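Long-range contacts in adenylyltransferase thiF (Escherichia coli, PDB 1ZUD), which catalyses the ATP-dependent adenylation of the C-terminal glycine carboxylate of the sulfur carrier protein ThiS in thiamine biosynthesis: residues Val63-Leu68 / Glu77-Pro82; Gln71-Thr76 / Gln89-Leu94. One frame throughout, in Å; residues are numbered along the deposited sequence.

Contact 1 of 2, residues Val63-Leu68 / Glu77-Pro82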
ATOM      1  N   VAL C  63       6.270 -22.297  -9.437  1.00 22.45           N
ATOM      2  CA  VAL C  63       6.943 -21.034  -9.660  1.00 22.18           C
ATOM      3  C   VAL C  63       7.480 -20.921 -11.100  1.00 23.90           C
ATOM      4  O   VAL C  63       8.049 -21.869 -11.650  1.00 27.62           O
ATOM      5  CB  VAL C  63       8.089 -20.853  -8.641  1.00 18.89           C
ATOM      6  CG1 VAL C  63       8.800 -19.516  -8.896  1.00 17.38           C
ATOM      7  CG2 VAL C  63       7.488 -20.951  -7.157  1.00 20.69           C
ATOM      8  N   HIS C  64       7.312 -19.751 -11.716  1.00 24.84           N
ATOM      9  CA  HIS C  64       7.811 -19.529 -13.085  1.00 24.32           C
ATOM     10  C   HIS C  64       8.702 -18.317 -12.985  1.00 26.04           C
ATOM     11  O   HIS C  64       8.471 -17.464 -12.130  1.00 24.93           O
ATOM     12  CB  HIS C  64       6.648 -19.258 -14.046  0.50 28.02           C
ATOM     13  CG  HIS C  64       5.638 -20.365 -14.088  0.50 38.49           C
ATOM     14  ND1 HIS C  64       5.963 -21.658 -14.447  0.50 39.94           N
ATOM     15  CD2 HIS C  64       4.325 -20.389 -13.749  0.50 36.13           C
ATOM     16  CE1 HIS C  64       4.896 -22.430 -14.319  0.50 39.04           C
ATOM     17  NE2 HIS C  64       3.891 -21.684 -13.895  0.50 34.94           N
ATOM     18  N   LEU C  65       9.660 -18.177 -13.912  1.00 21.69           N
ATOM     19  CA  LEU C  65      10.585 -17.055 -13.853  1.00 22.12           C
ATOM     20  C   LEU C  65       9.863 -15.705 -13.901  1.00 24.07           C
ATOM     21  O   LEU C  65      10.250 -14.772 -13.203  1.00 20.17           O
ATOM     22  CB  LEU C  65      11.601 -17.149 -15.025  1.00 20.76           C
ATOM     23  CG  LEU C  65      12.448 -15.915 -15.300  1.00 27.04           C
ATOM     24  CD1 LEU C  65      13.344 -15.609 -14.047  1.00 25.07           C
ATOM     25  CD2 LEU C  65      13.286 -16.172 -16.566  1.00 23.46           C
ATOM     26  N   SER C  66       8.831 -15.601 -14.740  1.00 21.48           N
ATOM     27  CA  SER C  66       8.109 -14.329 -14.866  1.00 23.48           C
ATOM     28  C   SER C  66       7.322 -13.919 -13.595  1.00 23.12           C
ATOM     29  O   SER C  66       6.855 -12.790 -13.481  1.00 25.07           O
ATOM     30  CB  SER C  66       7.167 -14.380 -16.063  1.00 24.59           C
ATOM     31  OG  SER C  66       6.101 -15.245 -15.766  1.00 28.38           O
ATOM     32  N   ASN C  67       7.176 -14.836 -12.654  1.00 21.67           N
ATOM     33  CA  ASN C  67       6.528 -14.559 -11.360  1.00 24.45           C
ATOM     34  C   ASN C  67       7.345 -13.643 -10.451  1.00 27.21           C
ATOM     35  O   ASN C  67       6.798 -12.870  -9.667  1.00 20.86           O
ATOM     36  CB  ASN C  67       6.393 -15.847 -10.526  1.00 28.96           C
ATOM     37  CG  ASN C  67       5.439 -16.865 -11.124  1.00 28.58           C
ATOM     38  OD1 ASN C  67       5.392 -17.988 -10.638  1.00 29.16           O
ATOM     39  ND2 ASN C  67       4.669 -16.478 -12.161  1.00 28.25           N
ATOM     40  N   LEU C  68       8.669 -13.771 -10.535  1.00 19.74           N
ATOM     41  CA  LEU C  68       9.546 -13.095  -9.624  1.00 20.03           C
ATOM     42  C   LEU C  68       9.439 -11.587  -9.611  1.00 26.56           C
ATOM     43  O   LEU C  68       9.730 -10.983  -8.597  1.00 32.90           O
ATOM     44  CB  LEU C  68      11.013 -13.556  -9.865  1.00 18.29           C
ATOM     45  CG  LEU C  68      11.178 -15.115  -9.818  1.00 24.86           C
ATOM     46  CD1 LEU C  68      12.719 -15.547  -9.848  1.00 24.75           C
ATOM     47  CD2 LEU C  68      10.547 -15.687  -8.505  1.00 20.13           C
ATOM     48  N   GLU C  77      15.858 -20.014  -7.375  1.00 29.05           N
ATOM     49  CA  GLU C  77      16.061 -21.418  -7.008  1.00 35.73           C
ATOM     50  C   GLU C  77      14.739 -22.176  -6.867  1.00 37.08           C
ATOM     51  O   GLU C  77      14.721 -23.402  -6.832  1.00 33.98           O
ATOM     52  CB  GLU C  77      16.840 -21.541  -5.683  0.50 37.43           C
ATOM     53  CG  GLU C  77      18.274 -21.004  -5.729  0.50 48.46           C
ATOM     54  CD  GLU C  77      18.399 -19.573  -5.188  0.50 54.07           C
ATOM     55  OE1 GLU C  77      17.562 -18.707  -5.558  0.50 54.63           O
ATOM     56  OE2 GLU C  77      19.340 -19.320  -4.394  0.50 52.73           O
ATOM     57  N   ASP C  78      13.626 -21.461  -6.781  1.00 25.17           N
ATOM     58  CA  ASP C  78      12.371 -22.168  -6.631  1.00 26.12           C
ATOM     59  C   ASP C  78      11.665 -22.422  -7.936  1.00 25.22           C
ATOM     60  O   ASP C  78      10.591 -22.999  -7.922  1.00 26.69           O
ATOM     61  CB  ASP C  78      11.413 -21.375  -5.745  1.00 29.69           C
ATOM     62  CG  ASP C  78      11.986 -21.132  -4.362  1.00 36.45           C
ATOM     63  OD1 ASP C  78      12.489 -22.096  -3.753  1.00 36.07           O
ATOM     64  OD2 ASP C  78      11.937 -19.975  -3.887  1.00 34.13           O
ATOM     65  N   ILE C  79      12.218 -21.978  -9.063  1.00 25.27           N
ATOM     66  CA  ILE C  79      11.509 -22.172 -10.318  1.00 23.21           C
ATOM     67  C   ILE C  79      11.146 -23.644 -10.576  1.00 26.82           C
ATOM     68  O   ILE C  79      11.943 -24.537 -10.332  1.00 26.49           O
ATOM     69  CB  ILE C  79      12.303 -21.526 -11.478  1.00 25.22           C
ATOM     70  CG1 ILE C  79      12.218 -19.998 -11.325  1.00 26.08           C
ATOM     71  CG2 ILE C  79      11.865 -22.092 -12.844  1.00 27.05           C
ATOM     72  CD1 ILE C  79      13.329 -19.222 -12.081  1.00 24.15           C
ATOM     73  N   ASP C  80       9.904 -23.871 -11.024  1.00 23.96           N
ATOM     74  CA  ASP C  80       9.355 -25.192 -11.303  1.00 29.68           C
ATOM     75  C   ASP C  80       8.851 -25.965 -10.088  1.00 26.42           C
ATOM     76  O   ASP C  80       8.271 -27.023 -10.230  1.00 28.14           O
ATOM     77  CB  ASP C  80      10.325 -26.079 -12.116  1.00 33.54           C
ATOM     78  CG  ASP C  80      10.582 -25.546 -13.520  1.00 39.68           C
ATOM     79  OD1 ASP C  80       9.702 -24.861 -14.090  1.00 41.18           O
ATOM     80  OD2 ASP C  80      11.676 -25.825 -14.063  1.00 45.87           O
ATOM     81  N   ARG C  81       9.022 -25.421  -8.896  1.00 21.16           N
ATOM     82  CA  ARG C  81       8.526 -26.103  -7.708  1.00 22.59           C
ATOM     83  C   ARG C  81       7.095 -25.622  -7.344  1.00 26.09           C
ATOM     84  O   ARG C  81       6.712 -24.496  -7.698  1.00 23.53           O
ATOM     85  CB  ARG C  81       9.526 -25.868  -6.585  1.00 23.94           C
ATOM     86  CG  ARG C  81      10.978 -26.369  -6.919  1.00 22.94           C
ATOM     87  CD  ARG C  81      11.897 -26.097  -5.673  1.00 31.00           C
ATOM     88  NE  ARG C  81      11.342 -26.713  -4.444  1.00 43.94           N
ATOM     89  CZ  ARG C  81      11.493 -26.233  -3.202  1.00 46.90           C
ATOM     90  NH1 ARG C  81      12.194 -25.122  -2.997  1.00 50.85           N
ATOM     91  NH2 ARG C  81      10.907 -26.829  -2.160  1.00 43.51           N
ATOM     92  N   PRO C  82       6.288 -26.467  -6.660  1.00 25.24           N
ATOM     93  CA  PRO C  82       4.892 -26.113  -6.273  1.00 27.52           C
ATOM     94  C   PRO C  82       4.839 -24.874  -5.364  1.00 23.23           C
ATOM     95  O   PRO C  82       5.516 -24.841  -4.354  1.00 21.92           O
ATOM     96  CB  PRO C  82       4.386 -27.366  -5.534  1.00 27.41           C
ATOM     97  CG  PRO C  82       5.406 -28.494  -5.979  1.00 24.54           C
ATOM     98  CD  PRO C  82       6.700 -27.782  -6.106  1.00 23.07           C
TER
HETATM   99  O   HOH W   1       7.904 -23.123 -14.172  1.00 43.28           O
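V63 is gripped by two backbone hydrogen bonds to the opposing loop. Its N donates to R81 O at 2.8 Å with an N-H...O angle of 158°, and its O accepts from D80 N, also at 2.8 Å and nearly straight at 169°. These bonds fasten V63 across a type II beta turn, D78 to R81, which is closed by R81 N to D78 O at 3.0 Å. A water also donates to V63 O at 2.8 Å; its approaches to D80 OD1 and to H64 ND1, the histidine being modelled in two conformers, are both doubtfully short.

Apolar contacts run beside the bonds. With CG1 of V63 anti to its own N (chi1 180°), CG2 lies on the N side, 3.7 Å from R81 O, while CG1 rests 4.2 Å from I79 CG1. The I79 chain then extends to CD1, which sits 3.9 Å from L65 CA and 4.3 Å from L68 CD1.

Within 77-82, D78 OD1 forms a salt bridge with R81 NH1. The other carboxylate oxygen, OD2, accepts from T75 N, and R81 NH2 reaches Q89 on helix 83-94.

The paired segments fold up the long connection of a Rossmann-type beta-alpha-beta crossover between strand 54-58 and helix 83-94; V63 also packs on K83, an ATP-binding residue at the start of that helix.

Contact 2 of 2, residues Gln71-Thr76 / Gln89-Leu94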
ATOM      1  N   GLN C  71       6.144 -11.616  -7.150  1.00 24.62           N
ATOM      2  CA  GLN C  71       5.856 -12.605  -6.098  1.00 22.86           C
ATOM      3  C   GLN C  71       7.131 -12.775  -5.286  1.00 25.99           C
ATOM      4  O   GLN C  71       7.891 -13.740  -5.501  1.00 29.39           O
ATOM      5  CB  GLN C  71       5.406 -13.889  -6.772  1.00 22.32           C
ATOM      6  CG  GLN C  71       4.080 -13.601  -7.585  1.00 25.79           C
ATOM      7  CD  GLN C  71       3.576 -14.749  -8.410  1.00 26.33           C
ATOM      8  OE1 GLN C  71       3.904 -15.908  -8.163  1.00 27.91           O
ATOM      9  NE2 GLN C  71       2.706 -14.438  -9.367  1.00 28.00           N
ATOM     10  N   ILE C  72       7.307 -11.826  -4.363  1.00 26.84           N
ATOM     11  CA  ILE C  72       8.478 -11.617  -3.498  1.00 31.67           C
ATOM     12  C   ILE C  72       8.898 -12.664  -2.502  1.00 31.73           C
ATOM     13  O   ILE C  72       9.949 -12.529  -1.863  1.00 32.12           O
ATOM     14  CB  ILE C  72       8.352 -10.284  -2.718  0.50 32.00           C
ATOM     15  CG1 ILE C  72       7.213 -10.393  -1.695  0.50 33.98           C
ATOM     16  CG2 ILE C  72       8.131  -9.126  -3.690  0.50 32.84           C
ATOM     17  CD1 ILE C  72       6.943  -9.112  -0.948  0.50 36.10           C
ATOM     18  N   LEU C  73       8.091 -13.695  -2.346  1.00 30.76           N
ATOM     19  CA  LEU C  73       8.407 -14.767  -1.433  1.00 30.06           C
ATOM     20  C   LEU C  73       9.301 -15.808  -2.122  1.00 26.52           C
ATOM     21  O   LEU C  73       9.996 -16.543  -1.445  1.00 29.45           O
ATOM     22  CB  LEU C  73       7.106 -15.436  -0.992  1.00 28.29           C
ATOM     23  CG  LEU C  73       7.065 -16.536   0.056  1.00 34.50           C
ATOM     24  CD1 LEU C  73       7.746 -15.919   1.319  1.00 24.20           C
ATOM     25  CD2 LEU C  73       5.553 -16.982   0.378  1.00 23.26           C
ATOM     26  N   PHE C  74       9.289 -15.843  -3.456  1.00 24.30           N
ATOM     27  CA  PHE C  74      10.013 -16.845  -4.243  1.00 26.23           C
ATOM     28  C   PHE C  74      11.392 -16.419  -4.785  1.00 27.80           C
ATOM     29  O   PHE C  74      11.706 -15.258  -4.794  1.00 24.21           O
ATOM     30  CB  PHE C  74       9.119 -17.268  -5.414  1.00 25.72           C
ATOM     31  CG  PHE C  74       7.706 -17.581  -4.997  1.00 23.95           C
ATOM     32  CD1 PHE C  74       6.636 -17.069  -5.686  1.00 25.98           C
ATOM     33  CD2 PHE C  74       7.468 -18.430  -3.904  1.00 27.54           C
ATOM     34  CE1 PHE C  74       5.319 -17.396  -5.295  1.00 25.42           C
ATOM     35  CE2 PHE C  74       6.180 -18.765  -3.512  1.00 28.70           C
ATOM     36  CZ  PHE C  74       5.104 -18.239  -4.218  1.00 20.65           C
ATOM     37  N   THR C  75      12.220 -17.366  -5.210  1.00 24.02           N
ATOM     38  CA  THR C  75      13.510 -16.982  -5.764  1.00 26.61           C
ATOM     39  C   THR C  75      13.787 -17.801  -7.017  1.00 28.76           C
ATOM     40  O   THR C  75      13.017 -18.698  -7.404  1.00 28.06           O
ATOM     41  CB  THR C  75      14.672 -17.210  -4.767  1.00 27.84           C
ATOM     42  OG1 THR C  75      14.871 -18.605  -4.588  1.00 30.97           O
ATOM     43  CG2 THR C  75      14.382 -16.571  -3.424  1.00 30.90           C
ATOM     44  N   THR C  76      14.890 -17.486  -7.675  1.00 28.86           N
ATOM     45  CA  THR C  76      15.235 -18.195  -8.884  1.00 25.98           C
ATOM     46  C   THR C  76      15.422 -19.682  -8.586  1.00 29.11           C
ATOM     47  O   THR C  76      15.145 -20.518  -9.437  1.00 27.12           O
ATOM     48  CB  THR C  76      16.534 -17.568  -9.532  1.00 33.86           C
ATOM     49  OG1 THR C  76      16.217 -16.278 -10.056  1.00 34.85           O
ATOM     50  CG2 THR C  76      17.029 -18.377 -10.697  1.00 41.22           C
ATOM     51  N   GLN C  89       7.686 -23.570   3.002  1.00 23.84           N
ATOM     52  CA  GLN C  89       9.093 -23.684   3.418  1.00 29.78           C
ATOM     53  C   GLN C  89       9.758 -22.335   3.687  1.00 27.48           C
ATOM     54  O   GLN C  89      10.478 -22.151   4.658  1.00 27.01           O
ATOM     55  CB  GLN C  89       9.876 -24.457   2.336  1.00 33.03           C
ATOM     56  CG  GLN C  89       9.382 -25.877   2.247  1.00 44.55           C
ATOM     57  CD  GLN C  89      10.083 -26.707   1.188  1.00 47.99           C
ATOM     58  OE1 GLN C  89      10.851 -26.187   0.374  1.00 52.45           O
ATOM     59  NE2 GLN C  89       9.802 -28.006   1.182  1.00 47.87           N
ATOM     60  N   ARG C  90       9.520 -21.372   2.802  1.00 23.78           N
ATOM     61  CA  ARG C  90      10.111 -20.065   3.013  1.00 28.30           C
ATOM     62  C   ARG C  90       9.545 -19.359   4.259  1.00 29.73           C
ATOM     63  O   ARG C  90      10.280 -18.713   5.015  1.00 29.30           O
ATOM     64  CB  ARG C  90       9.905 -19.211   1.777  1.00 29.48           C
ATOM     65  CG  ARG C  90      10.809 -19.663   0.625  1.00 48.30           C
ATOM     66  CD  ARG C  90      12.213 -19.997   1.179  1.00 60.82           C
ATOM     67  NE  ARG C  90      13.214 -20.327   0.164  1.00 67.81           N
ATOM     68  CZ  ARG C  90      13.461 -19.580  -0.906  1.00 69.00           C
ATOM     69  NH1 ARG C  90      12.775 -18.458  -1.103  1.00 68.44           N
ATOM     70  NH2 ARG C  90      14.391 -19.958  -1.777  1.00 68.65           N
ATOM     71  N   LEU C  91       8.242 -19.487   4.472  1.00 24.97           N
ATOM     72  CA  LEU C  91       7.616 -18.833   5.612  1.00 28.31           C
ATOM     73  C   LEU C  91       8.057 -19.486   6.932  1.00 26.32           C
ATOM     74  O   LEU C  91       8.181 -18.799   7.950  1.00 28.71           O
ATOM     75  CB  LEU C  91       6.080 -18.866   5.459  1.00 22.96           C
ATOM     76  CG  LEU C  91       5.487 -17.977   4.329  1.00 23.38           C
ATOM     77  CD1 LEU C  91       4.028 -18.330   4.154  1.00 30.44           C
ATOM     78  CD2 LEU C  91       5.635 -16.483   4.648  1.00 20.25           C
ATOM     79  N   THR C  92       8.292 -20.792   6.960  1.00 25.51           N
ATOM     80  CA  THR C  92       8.744 -21.315   8.234  1.00 30.86           C
ATOM     81  C   THR C  92      10.144 -20.800   8.544  1.00 30.60           C
ATOM     82  O   THR C  92      10.507 -20.743   9.716  1.00 28.56           O
ATOM     83  CB  THR C  92       8.689 -22.890   8.392  1.00 38.28           C
ATOM     84  OG1 THR C  92      10.007 -23.450   8.399  1.00 45.06           O
ATOM     85  CG2 THR C  92       7.836 -23.518   7.370  1.00 25.18           C
ATOM     86  N   GLN C  93      10.902 -20.398   7.521  1.00 29.13           N
ATOM     87  CA  GLN C  93      12.247 -19.839   7.755  1.00 33.66           C
ATOM     88  C   GLN C  93      12.093 -18.487   8.454  1.00 33.28           C
ATOM     89  O   GLN C  93      12.899 -18.098   9.324  1.00 32.88           O
ATOM     90  CB  GLN C  93      12.976 -19.625   6.418  0.50 31.07           C
ATOM     91  CG  GLN C  93      13.612 -20.885   5.840  0.50 33.85           C
ATOM     92  CD  GLN C  93      14.022 -20.723   4.395  0.50 33.34           C
ATOM     93  OE1 GLN C  93      14.535 -19.680   3.991  0.50 40.34           O
ATOM     94  NE2 GLN C  93      13.802 -21.766   3.602  0.50 43.91           N
ATOM     95  N   LEU C  94      11.059 -17.750   8.052  1.00 24.95           N
ATOM     96  CA  LEU C  94      10.804 -16.453   8.658  1.00 21.54           C
ATOM     97  C   LEU C  94      10.300 -16.650  10.095  1.00 19.55           C
ATOM     98  O   LEU C  94      10.753 -16.009  11.056  1.00 20.83           O
ATOM     99  CB  LEU C  94       9.739 -15.720   7.823  1.00 24.10           C
ATOM    100  CG  LEU C  94       9.250 -14.395   8.410  1.00 31.84           C
ATOM    101  CD1 LEU C  94      10.376 -13.338   8.412  1.00 28.12           C
ATOM    102  CD2 LEU C  94       8.042 -13.934   7.587  1.00 35.85           C
TER
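T75 and R90 meet at about a right angle, where a loop of the Rossmann-type beta-alpha-beta crossover folds back on helix 83-94. R90 NH2 donates to T75 OG1 at 3.2 Å; the N-H...O angle is 166° and the oxygen lies only 8° out of the guanidinium plane, so the bond uses the edge of the group. T75 CG2 comes within 3.4 Å of R90 NH1, and L73 O lies near the guanidinium plane, 3.4 Å from R90 NH1. The bend at chi2 of R90 (-41°) swings CD to one side, and the rest of the chain brings the guanidinium alongside T75.

The aliphatic contacts lie next. L73 CD1 packs 4.0 Å from R90 CB and equally far from L91 CD2, the two leucine side chains crossing roughly perpendicularly. Cutting R90 back to an alanine is likely to cost T75 OG1 its helix partner and D78 a facing charge, and to uncover L73 O and T75 CG2.

Farther out, T75 OG1 also hydrogen-bonds E77 OE1 in one of that glutamate's two conformers, and D78 OD2 faces R90 NH2 in a long, weak ion pair. L73 is backed by T41 and L45 of helix 40-50, L91 by L100 of strand 99-103. T76 OG1 bonds R8 of the second subunit, placing the loop at the dimer interface.

Within the type I turn from Q71 to F74, L73 CB lies 4.2 Å above one face of the F74 ring, offset toward its rim.

Overall arrangement
Contact 1 lies nearer the surface, its centre 21 Å from the chain centre, and contact 2 is buried, at 17 Å. Three of the four segments lie in the loop between strand 54-58 and helix 83-94, and the fourth, 89-94, on that helix, so contact 1 joins loop to loop whereas contact 2 joins loop to helix. Their chemistry differs: two backbone hydrogen bonds hold contact 1 beside an apolar patch, whereas the one hydrogen bond across contact 2 is between side chains. The segments alternate along the chain and touch directly, with L68 CD2 3.8 Å from F74 CB and L68 CD1 3.6 Å from T76 OG1. Both contacts also reach the second subunit of the homodimer.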